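Local atomic coordinates of MIX1 (Leishmania major, PDB entry 3HA4), a protein that forms homodimers and probably acts as an all-helical, TPR-like scaffold that mediates protein-protein interactions. Residues P29-W34 / H63-D68; R40-R45 / P72-Q77; Q77-S82 / D134-M139. One frame throughout, in Å; residues are numbered along the deposited sequence.

Contact 1: residues P29-W34 / H63-D68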
loop_
_atom_site.group_PDB
_atom_site.type_symbol
_atom_site.label_atom_id
_atom_site.label_comp_id
_atom_site.label_asym_id
_atom_site.label_seq_id
_atom_site.Cartn_x
_atom_site.Cartn_y
_atom_site.Cartn_z
ATOM N N PRO A 29 22.628 -9.133 8.185
ATOM C CA PRO A 29 22.618 -9.982 7.019
ATOM C C PRO A 29 21.279 -10.627 6.817
ATOM O O PRO A 29 20.950 -11.017 5.750
ATOM C CB PRO A 29 23.638 -11.020 7.391
ATOM C CG PRO A 29 24.406 -10.437 8.378
ATOM C CD PRO A 29 23.584 -9.625 9.161
ATOM N N ARG A 30 20.539 -10.759 7.888
ATOM C CA ARG A 30 19.243 -11.375 7.883
ATOM C C ARG A 30 18.123 -10.452 7.565
ATOM O O ARG A 30 17.023 -10.870 7.527
ATOM C CB ARG A 30 18.991 -12.075 9.203
ATOM C CG ARG A 30 20.241 -12.556 9.764
ATOM C CD ARG A 30 20.163 -13.874 10.349
ATOM N NE ARG A 30 18.819 -14.125 10.681
ATOM C CZ ARG A 30 18.441 -14.799 11.730
ATOM N NH1 ARG A 30 19.334 -15.277 12.558
ATOM N NH2 ARG A 30 17.154 -14.971 11.940
ATOM N N ARG A 31 18.410 -9.197 7.321
ATOM C CA ARG A 31 17.351 -8.258 7.079
ATOM C C ARG A 31 16.701 -8.415 5.713
ATOM O O ARG A 31 17.359 -8.353 4.717
ATOM C CB ARG A 31 17.884 -6.853 7.266
ATOM C CG ARG A 31 17.193 -5.839 6.476
ATOM C CD ARG A 31 17.626 -4.477 6.743
ATOM N NE ARG A 31 18.758 -4.114 5.932
ATOM C CZ ARG A 31 18.689 -3.584 4.728
ATOM N NH1 ARG A 31 17.554 -3.340 4.152
ATOM N NH2 ARG A 31 19.774 -3.310 4.091
ATOM N N PRO A 32 15.388 -8.585 5.686
ATOM C CA PRO A 32 14.665 -8.684 4.416
ATOM C C PRO A 32 14.732 -7.333 3.747
ATOM O O PRO A 32 14.498 -6.324 4.405
ATOM C CB PRO A 32 13.213 -8.966 4.844
ATOM C CG PRO A 32 13.283 -9.303 6.319
ATOM C CD PRO A 32 14.484 -8.583 6.848
ATOM N N PRO A 33 15.071 -7.292 2.459
ATOM C CA PRO A 33 14.987 -5.957 1.858
ATOM C C PRO A 33 13.531 -5.483 1.878
ATOM O O PRO A 33 12.615 -6.296 1.723
ATOM C CB PRO A 33 15.488 -6.175 0.421
ATOM C CG PRO A 33 16.169 -7.528 0.444
ATOM C CD PRO A 33 15.506 -8.326 1.511
ATOM N N TRP A 34 13.332 -4.182 2.066
ATOM C CA TRP A 34 11.995 -3.599 2.166
ATOM C C TRP A 34 11.085 -3.883 0.945
ATOM O O TRP A 34 9.903 -4.188 1.113
ATOM C CB TRP A 34 12.098 -2.094 2.481
ATOM C CG TRP A 34 10.774 -1.391 2.613
ATOM C CD1 TRP A 34 10.020 -1.257 3.747
ATOM C CD2 TRP A 34 10.038 -0.746 1.562
ATOM N NE1 TRP A 34 8.867 -0.566 3.469
ATOM C CE2 TRP A 34 8.852 -0.235 2.139
ATOM C CE3 TRP A 34 10.269 -0.544 0.195
ATOM C CZ2 TRP A 34 7.896 0.465 1.393
ATOM C CZ3 TRP A 34 9.319 0.153 -0.547
ATOM C CH2 TRP A 34 8.146 0.648 0.056
ATOM N N HIS A 63 10.962 -3.835 13.336
ATOM C CA HIS A 63 12.357 -3.936 13.736
ATOM C C HIS A 63 13.291 -3.247 12.741
ATOM O O HIS A 63 14.150 -2.436 13.126
ATOM C CB HIS A 63 12.757 -5.408 13.908
ATOM C CG HIS A 63 14.163 -5.593 14.391
ATOM N ND1 HIS A 63 15.211 -5.888 13.543
ATOM C CD2 HIS A 63 14.695 -5.501 15.633
ATOM C CE1 HIS A 63 16.327 -5.976 14.244
ATOM N NE2 HIS A 63 16.042 -5.745 15.512
ATOM N N TYR A 64 13.117 -3.577 11.466
ATOM C CA TYR A 64 13.979 -3.064 10.407
ATOM C C TYR A 64 13.499 -1.742 9.806
ATOM O O TYR A 64 14.304 -0.962 9.292
ATOM C CB TYR A 64 14.136 -4.121 9.304
ATOM C CG TYR A 64 14.911 -5.343 9.753
ATOM C CD1 TYR A 64 16.263 -5.250 10.076
ATOM C CD2 TYR A 64 14.295 -6.576 9.863
ATOM C CE1 TYR A 64 16.976 -6.363 10.494
ATOM C CE2 TYR A 64 14.995 -7.696 10.272
ATOM C CZ TYR A 64 16.335 -7.581 10.586
ATOM O OH TYR A 64 17.029 -8.681 10.995
ATOM N N TYR A 65 12.191 -1.495 9.871
ATOM C CA TYR A 65 11.612 -0.318 9.233
ATOM C C TYR A 65 10.537 0.369 10.095
ATOM O O TYR A 65 9.415 0.567 9.647
ATOM C CB TYR A 65 11.052 -0.704 7.855
ATOM C CG TYR A 65 12.005 -1.530 7.046
ATOM C CD1 TYR A 65 13.102 -0.948 6.437
ATOM C CD2 TYR A 65 11.832 -2.909 6.908
ATOM C CE1 TYR A 65 14.005 -1.702 5.692
ATOM C CE2 TYR A 65 12.739 -3.684 6.160
ATOM C CZ TYR A 65 13.824 -3.066 5.559
ATOM O OH TYR A 65 14.736 -3.784 4.824
ATOM N N PRO A 66 10.900 0.761 11.324
ATOM C CA PRO A 66 9.948 1.363 12.272
ATOM C C PRO A 66 9.424 2.720 11.793
ATOM O O PRO A 66 8.444 3.221 12.353
ATOM C CB PRO A 66 10.782 1.593 13.536
ATOM C CG PRO A 66 12.226 1.598 13.076
ATOM C CD PRO A 66 12.309 0.957 11.713
ATOM N N ALA A 67 10.080 3.305 10.795
ATOM C CA ALA A 67 9.667 4.601 10.256
ATOM C C ALA A 67 8.783 4.506 9.023
ATOM O O ALA A 67 8.280 5.527 8.555
ATOM C CB ALA A 67 10.870 5.480 9.959
ATOM N N ASP A 68 8.584 3.300 8.499
ATOM C CA ASP A 68 7.765 3.120 7.299
ATOM C C ASP A 68 6.258 3.187 7.574
ATOM O O ASP A 68 5.777 2.704 8.609
ATOM C CB ASP A 68 8.083 1.789 6.619
ATOM C CG ASP A 68 7.321 1.609 5.311
ATOM O OD1 ASP A 68 7.283 2.575 4.508
ATOM O OD2 ASP A 68 6.757 0.510 5.094
HETATM O O HOH W 1 15.511 -2.825 2.095
#
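The phenolic oxygen of Y65 is gripped by three partners at once. It donates to P32 O at 2.6 Å, in the plane of that carbonyl, and it accepts from R31 NH1 at 2.9 Å, Y65 OH lying in the guanidinium plane. The third partner is an ordered water, which donates to Y65 OH and accepts from W34 N at the start of helix 34-42. In this TPR-like, all-helical fold, the cluster ties the proline-rich loop that leads into helix 34-42 to the turn leaving helix 54-64, a type I beta turn from Y65 to D68. The guanidinium stands almost upright to the phenol, their planes 79° apart, and R31 NE is held in turn by H26 O.

R31 CB lies over one face of the Y64 ring, 3.7 Å from its centroid, in a CH-pi contact, while P32 CD packs on Y64 CE2; the Y64 hydroxyl bonds to D28. W34 CB sits over the Y65 ring in a second CH-pi contact, and the indole turns its edge to the same ring, the planes at 73°. With its CG anti to the backbone N (chi1 -180°), W34 carries the indole on to D68. There W34 NE1 gives a nearly straight bond of 2.9 Å to D68 OD2, which also accepts from I71 N; the indole N-H comes from above the carboxylate plane.

Contact 2: residues R40-R45 / P72-Q77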
loop_
_atom_site.group_PDB
_atom_site.type_symbol
_atom_site.label_atom_id
_atom_site.label_comp_id
_atom_site.label_asym_id
_atom_site.label_seq_id
_atom_site.Cartn_x
_atom_site.Cartn_y
_atom_site.Cartn_z
ATOM N N ARG A 40 5.701 -9.130 -0.270
ATOM C CA ARG A 40 5.180 -10.267 0.426
ATOM C C ARG A 40 3.922 -9.946 1.174
ATOM O O ARG A 40 3.033 -10.734 1.291
ATOM C CB ARG A 40 6.225 -10.764 1.380
ATOM C CG ARG A 40 6.964 -11.887 0.859
ATOM C CD ARG A 40 8.233 -12.168 1.532
ATOM N NE ARG A 40 9.037 -12.962 0.636
ATOM C CZ ARG A 40 10.134 -13.619 0.968
ATOM N NH1 ARG A 40 10.583 -13.582 2.195
ATOM N NH2 ARG A 40 10.779 -14.313 0.072
ATOM N N VAL A 41 3.866 -8.746 1.680
ATOM C CA VAL A 41 2.745 -8.292 2.456
ATOM C C VAL A 41 1.562 -7.989 1.571
ATOM O O VAL A 41 0.443 -8.134 1.958
ATOM C CB VAL A 41 3.117 -7.057 3.262
ATOM C CG1 VAL A 41 1.918 -6.367 3.762
ATOM C CG2 VAL A 41 4.002 -7.416 4.382
ATOM N N VAL A 42 1.844 -7.589 0.354
ATOM C CA VAL A 42 0.819 -7.248 -0.585
ATOM C C VAL A 42 0.103 -8.437 -1.188
ATOM O O VAL A 42 -0.967 -8.293 -1.689
ATOM C CB VAL A 42 1.354 -6.365 -1.675
ATOM C CG1 VAL A 42 0.406 -6.274 -2.738
ATOM C CG2 VAL A 42 1.634 -5.048 -1.166
ATOM N N LEU A 43 0.718 -9.587 -1.112
ATOM C CA LEU A 43 0.182 -10.823 -1.587
ATOM C C LEU A 43 -0.899 -11.291 -0.661
ATOM O O LEU A 43 -1.736 -12.046 -1.029
ATOM C CB LEU A 43 1.286 -11.843 -1.553
ATOM C CG LEU A 43 1.861 -12.683 -2.666
ATOM C CD1 LEU A 43 1.660 -12.201 -4.024
ATOM C CD2 LEU A 43 3.262 -12.834 -2.366
ATOM N N LEU A 44 -0.870 -10.831 0.564
ATOM C CA LEU A 44 -1.758 -11.347 1.560
ATOM C C LEU A 44 -3.208 -11.041 1.325
ATOM O O LEU A 44 -4.030 -11.874 1.533
ATOM C CB LEU A 44 -1.361 -10.862 2.938
ATOM C CG LEU A 44 -0.130 -11.437 3.572
ATOM C CD1 LEU A 44 0.231 -10.604 4.716
ATOM C CD2 LEU A 44 -0.444 -12.748 4.009
ATOM N N ARG A 45 -3.526 -9.838 0.915
ATOM C CA ARG A 45 -4.907 -9.463 0.755
ATOM C C ARG A 45 -5.591 -10.185 -0.365
ATOM O O ARG A 45 -6.788 -10.175 -0.465
ATOM C CB ARG A 45 -5.028 -7.976 0.534
ATOM C CG ARG A 45 -6.085 -7.324 1.370
ATOM C CD ARG A 45 -5.753 -5.899 1.560
ATOM N NE ARG A 45 -6.230 -5.059 0.479
ATOM C CZ ARG A 45 -5.509 -4.130 -0.120
ATOM N NH1 ARG A 45 -4.262 -3.898 0.227
ATOM N NH2 ARG A 45 -6.048 -3.440 -1.083
ATOM N N PRO A 72 2.627 -0.678 7.028
ATOM C CA PRO A 72 1.533 -0.575 8.010
ATOM C C PRO A 72 0.183 -0.230 7.382
ATOM O O PRO A 72 -0.849 -0.733 7.829
ATOM C CB PRO A 72 2.004 0.540 8.939
ATOM C CG PRO A 72 3.500 0.418 8.891
ATOM C CD PRO A 72 3.817 0.076 7.458
ATOM N N LEU A 73 0.195 0.615 6.358
ATOM C CA LEU A 73 -1.014 0.908 5.607
ATOM C C LEU A 73 -1.583 -0.380 4.989
ATOM O O LEU A 73 -2.774 -0.672 5.103
ATOM C CB LEU A 73 -0.708 1.940 4.518
ATOM C CG LEU A 73 -1.857 2.431 3.638
ATOM C CD1 LEU A 73 -2.797 3.278 4.459
ATOM C CD2 LEU A 73 -1.316 3.209 2.456
ATOM N N GLU A 74 -0.718 -1.159 4.350
ATOM C CA GLU A 74 -1.127 -2.416 3.722
ATOM C C GLU A 74 -1.641 -3.432 4.756
ATOM O O GLU A 74 -2.689 -4.059 4.562
ATOM C CB GLU A 74 0.029 -2.989 2.915
ATOM C CG GLU A 74 -0.405 -3.786 1.716
ATOM C CD GLU A 74 -1.227 -2.956 0.754
ATOM O OE1 GLU A 74 -0.649 -2.208 -0.079
ATOM O OE2 GLU A 74 -2.465 -3.058 0.840
ATOM N N LEU A 75 -0.912 -3.581 5.857
ATOM C CA LEU A 75 -1.370 -4.403 6.969
ATOM C C LEU A 75 -2.729 -3.955 7.522
ATOM O O LEU A 75 -3.557 -4.790 7.905
ATOM C CB LEU A 75 -0.322 -4.407 8.082
ATOM C CG LEU A 75 0.671 -5.566 8.167
ATOM C CD1 LEU A 75 0.550 -6.509 6.989
ATOM C CD2 LEU A 75 2.068 -5.026 8.292
ATOM N N THR A 76 -2.958 -2.641 7.573
ATOM C CA THR A 76 -4.247 -2.129 8.019
ATOM C C THR A 76 -5.370 -2.674 7.139
ATOM O O THR A 76 -6.404 -3.100 7.648
ATOM C CB THR A 76 -4.305 -0.593 8.013
ATOM O OG1 THR A 76 -3.341 -0.077 8.930
ATOM C CG2 THR A 76 -5.680 -0.119 8.438
ATOM N N GLN A 77 -5.166 -2.658 5.822
ATOM C CA GLN A 77 -6.131 -3.280 4.904
ATOM C C GLN A 77 -6.293 -4.779 5.191
ATOM O O GLN A 77 -7.406 -5.302 5.130
ATOM C CB GLN A 77 -5.752 -3.063 3.427
ATOM C CG GLN A 77 -5.406 -1.628 3.043
ATOM C CD GLN A 77 -6.276 -0.591 3.753
ATOM O OE1 GLN A 77 -7.502 -0.716 3.832
ATOM N NE2 GLN A 77 -5.632 0.436 4.277
#
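V41 and V42 supply the apolar half of this contact. V41 CG1 meets L75 CD1 at 3.5 Å, the two side chains crossing at about a right angle, and the same methyl lies 4.0 Å from E74 CB. One residue on, V42 CG2 rests against E74 CG at 3.7 Å, so the aliphatic part of the glutamate is lined by both valines. The valines thereby join helix 34-42 to helix 70-81 within the TPR-like helical array, W58 and M57 of helix 54-64 closing over L75 and V41. R45 extends the contact from the residues that follow helix 34-42: R45 CD packs on Q77 CB at 3.4 Å, the two chains lying side by side and pointing the same way, with Q77 CB and CG over one face of the guanidinium.

Charge pairing lies at the dimer-facing side. R45 NH2 forms a salt bridge with OE2 of E74 in the second subunit, and R45 probably pairs with E74 of its own chain too, though the modelled geometry there is doubtful.

Within helix 70-81, two side chains bond to backbone carbonyls. T76 OG1 donates to P72 O at 2.8 Å, and Q77 NE2 reaches L73 O at 3.2 Å, each carbonyl also receiving the backbone N-H of the same residue from its opposite face.

Contact 3: residues Q77-S82 / D134-M139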
loop_
_atom_site.group_PDB
_atom_site.type_symbol
_atom_site.label_atom_id
_atom_site.label_comp_id
_atom_site.label_asym_id
_atom_site.label_seq_id
_atom_site.Cartn_x
_atom_site.Cartn_y
_atom_site.Cartn_z
ATOM N N GLN A 77 -5.166 -2.658 5.822
ATOM C CA GLN A 77 -6.131 -3.280 4.904
ATOM C C GLN A 77 -6.293 -4.779 5.191
ATOM O O GLN A 77 -7.406 -5.302 5.130
ATOM C CB GLN A 77 -5.752 -3.063 3.427
ATOM C CG GLN A 77 -5.406 -1.628 3.043
ATOM C CD GLN A 77 -6.276 -0.591 3.753
ATOM O OE1 GLN A 77 -7.502 -0.716 3.832
ATOM N NE2 GLN A 77 -5.632 0.436 4.277
ATOM N N VAL A 78 -5.192 -5.469 5.498
ATOM C CA VAL A 78 -5.295 -6.867 5.931
ATOM C C VAL A 78 -6.169 -6.999 7.185
ATOM O O VAL A 78 -7.089 -7.805 7.214
ATOM C CB VAL A 78 -3.914 -7.559 6.116
ATOM C CG1 VAL A 78 -4.081 -8.958 6.682
ATOM C CG2 VAL A 78 -3.170 -7.624 4.795
ATOM N N LEU A 79 -5.904 -6.193 8.210
ATOM C CA LEU A 79 -6.736 -6.219 9.418
ATOM C C LEU A 79 -8.186 -5.776 9.150
ATOM O O LEU A 79 -9.132 -6.357 9.679
ATOM C CB LEU A 79 -6.115 -5.366 10.517
ATOM C CG LEU A 79 -4.693 -5.761 10.880
ATOM C CD1 LEU A 79 -4.092 -4.790 11.897
ATOM C CD2 LEU A 79 -4.708 -7.179 11.404
ATOM N N LYS A 80 -8.353 -4.747 8.328
ATOM C CA LYS A 80 -9.675 -4.271 7.917
ATOM C C LYS A 80 -10.534 -5.346 7.236
ATOM O O LYS A 80 -11.637 -5.668 7.685
ATOM C CB LYS A 80 -9.495 -3.112 6.945
ATOM C CG LYS A 80 -10.655 -2.140 6.840
ATOM C CD LYS A 80 -10.153 -0.819 6.245
ATOM C CE LYS A 80 -11.284 0.067 5.798
ATOM N NZ LYS A 80 -10.743 1.295 5.153
ATOM N N TYR A 81 -10.020 -5.903 6.150
ATOM C CA TYR A 81 -10.846 -6.720 5.269
ATOM C C TYR A 81 -10.781 -8.229 5.484
ATOM O O TYR A 81 -11.593 -8.959 4.929
ATOM C CB TYR A 81 -10.568 -6.371 3.808
ATOM C CG TYR A 81 -10.850 -4.921 3.523
ATOM C CD1 TYR A 81 -12.122 -4.402 3.710
ATOM C CD2 TYR A 81 -9.844 -4.065 3.102
ATOM C CE1 TYR A 81 -12.393 -3.077 3.464
ATOM C CE2 TYR A 81 -10.100 -2.730 2.850
ATOM C CZ TYR A 81 -11.380 -2.246 3.033
ATOM O OH TYR A 81 -11.654 -0.929 2.789
ATOM N N SER A 82 -9.832 -8.702 6.282
ATOM C CA SER A 82 -9.791 -10.125 6.586
ATOM C C SER A 82 -10.865 -10.413 7.622
ATOM O O SER A 82 -11.304 -9.513 8.337
ATOM C CB SER A 82 -8.412 -10.571 7.097
ATOM O OG SER A 82 -7.434 -10.567 6.063
ATOM N N ASP A 134 -7.564 6.201 11.894
ATOM C CA ASP A 134 -8.999 6.111 12.197
ATOM C C ASP A 134 -9.483 4.683 12.065
ATOM O O ASP A 134 -10.164 4.162 12.954
ATOM C CB ASP A 134 -9.833 6.977 11.239
ATOM C CG ASP A 134 -9.889 8.424 11.646
ATOM O OD1 ASP A 134 -9.286 8.804 12.678
ATOM O OD2 ASP A 134 -10.554 9.188 10.918
ATOM N N ASP A 135 -9.163 4.070 10.929
ATOM C CA ASP A 135 -9.569 2.700 10.673
ATOM C C ASP A 135 -9.133 1.819 11.834
ATOM O O ASP A 135 -9.937 1.076 12.401
ATOM C CB ASP A 135 -8.990 2.202 9.349
ATOM C CG ASP A 135 -9.751 2.730 8.157
ATOM O OD1 ASP A 135 -10.914 3.132 8.353
ATOM O OD2 ASP A 135 -9.203 2.743 7.036
ATOM N N LEU A 136 -7.863 1.933 12.211
ATOM C CA LEU A 136 -7.346 1.123 13.300
ATOM C C LEU A 136 -8.085 1.447 14.583
ATOM O O LEU A 136 -8.618 0.556 15.238
ATOM C CB LEU A 136 -5.839 1.317 13.447
ATOM C CG LEU A 136 -5.060 0.758 12.251
ATOM C CD1 LEU A 136 -3.607 1.282 12.176
ATOM C CD2 LEU A 136 -5.121 -0.784 12.288
ATOM N N GLU A 137 -8.125 2.701 14.947
ATOM C CA GLU A 137 -8.851 3.119 16.117
ATOM C C GLU A 137 -10.288 2.589 16.164
ATOM O O GLU A 137 -10.769 2.219 17.197
ATOM C CB GLU A 137 -8.814 4.636 16.230
ATOM C CG GLU A 137 -7.479 5.250 16.541
ATOM C CD GLU A 137 -7.158 5.177 17.970
ATOM O OE1 GLU A 137 -7.909 4.546 18.668
ATOM O OE2 GLU A 137 -6.160 5.716 18.405
ATOM N N ASN A 138 -10.942 2.531 15.017
ATOM C CA ASN A 138 -12.336 2.087 14.954
ATOM C C ASN A 138 -12.509 0.568 15.003
ATOM O O ASN A 138 -13.624 0.050 15.040
ATOM C CB ASN A 138 -13.031 2.684 13.725
ATOM C CG ASN A 138 -13.586 4.070 13.996
ATOM O OD1 ASN A 138 -14.161 4.314 15.053
ATOM N ND2 ASN A 138 -13.415 4.982 13.046
ATOM N N MET A 139 -11.388 -0.130 15.042
ATOM C CA MET A 139 -11.363 -1.567 14.882
ATOM C C MET A 139 -11.222 -2.234 16.242
ATOM O O MET A 139 -10.454 -1.769 17.091
ATOM C CB MET A 139 -10.165 -1.921 14.000
ATOM C CG MET A 139 -10.251 -3.200 13.229
ATOM S SD MET A 139 -8.779 -3.402 12.195
ATOM C CE MET A 139 -9.011 -2.104 10.970
HETATM O O HOH W 2 -6.892 2.926 5.551
#
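K80 and D135 form the salt bridge that joins the C-terminal end of helix 70-81 to that of helix 123-137, two neighbouring helices of the TPR-like fold. K80 NZ donates to D135 OD2 at 2.8 Å, approaching from above the carboxylate plane, 51° out of it, while D135 OD1 stays farther away, at 3.7 Å from K80 NZ. K80 reaches this position as an extended chain: CG starts anti to the backbone N (chi1 -156°), and every later torsion is also near trans, which lays CD and CE alongside the acceptor. NZ makes a second, weak hydrogen bond to Q39 of the second subunit.

The same carboxylate oxygen has another donor. An ordered water gives a hydrogen bond of 2.8 Å to D135 OD2 and accepts one from Q77 NE2 at 3.1 Å, so OD2 is held from both an ammonium and a water. The amide of Q77 is shared as well, since NE2 also has a bond inside its own helix. Two donors on one carboxylate oxygen would be expected to favour the ionised form of D135.

Beside the polar group the contact is apolar. L79 CD1 lies 4.2 Å from L136 CD2, and L136 also packs against V101, L102 and L105 of helix 94-109. In M139 the bend at the last torsion (chi3 -69°) sets SD and CE against helix 70-81: M139 SD lies 3.7 Å from L79 CB, and the M139 CE methyl comes to 3.8 Å from the backbone N of K80.

How the contacts relate
Contacts 2 and 3 both use helix 70-81 and share Q77, whose aliphatic part packs on R45 in the first while its amide reaches D135 through water in the second. Both touch the second subunit through several residues, contact 1 through W34. Each sets charge beside buried aliphatic side chains, contact 3 within the chain, contact 2 through R45 and E74 of the second subunit. Contact 1 meets the start of helix 34-42 at W34, contact 2 its far end, their centres about 15 Å apart. Joining a loop to a turn, contact 1 relies on aromatic rings and carbonyl, guanidinium and indole hydrogen bonds. All three are only partly buried, contact 2 lying nearest the chain's centre.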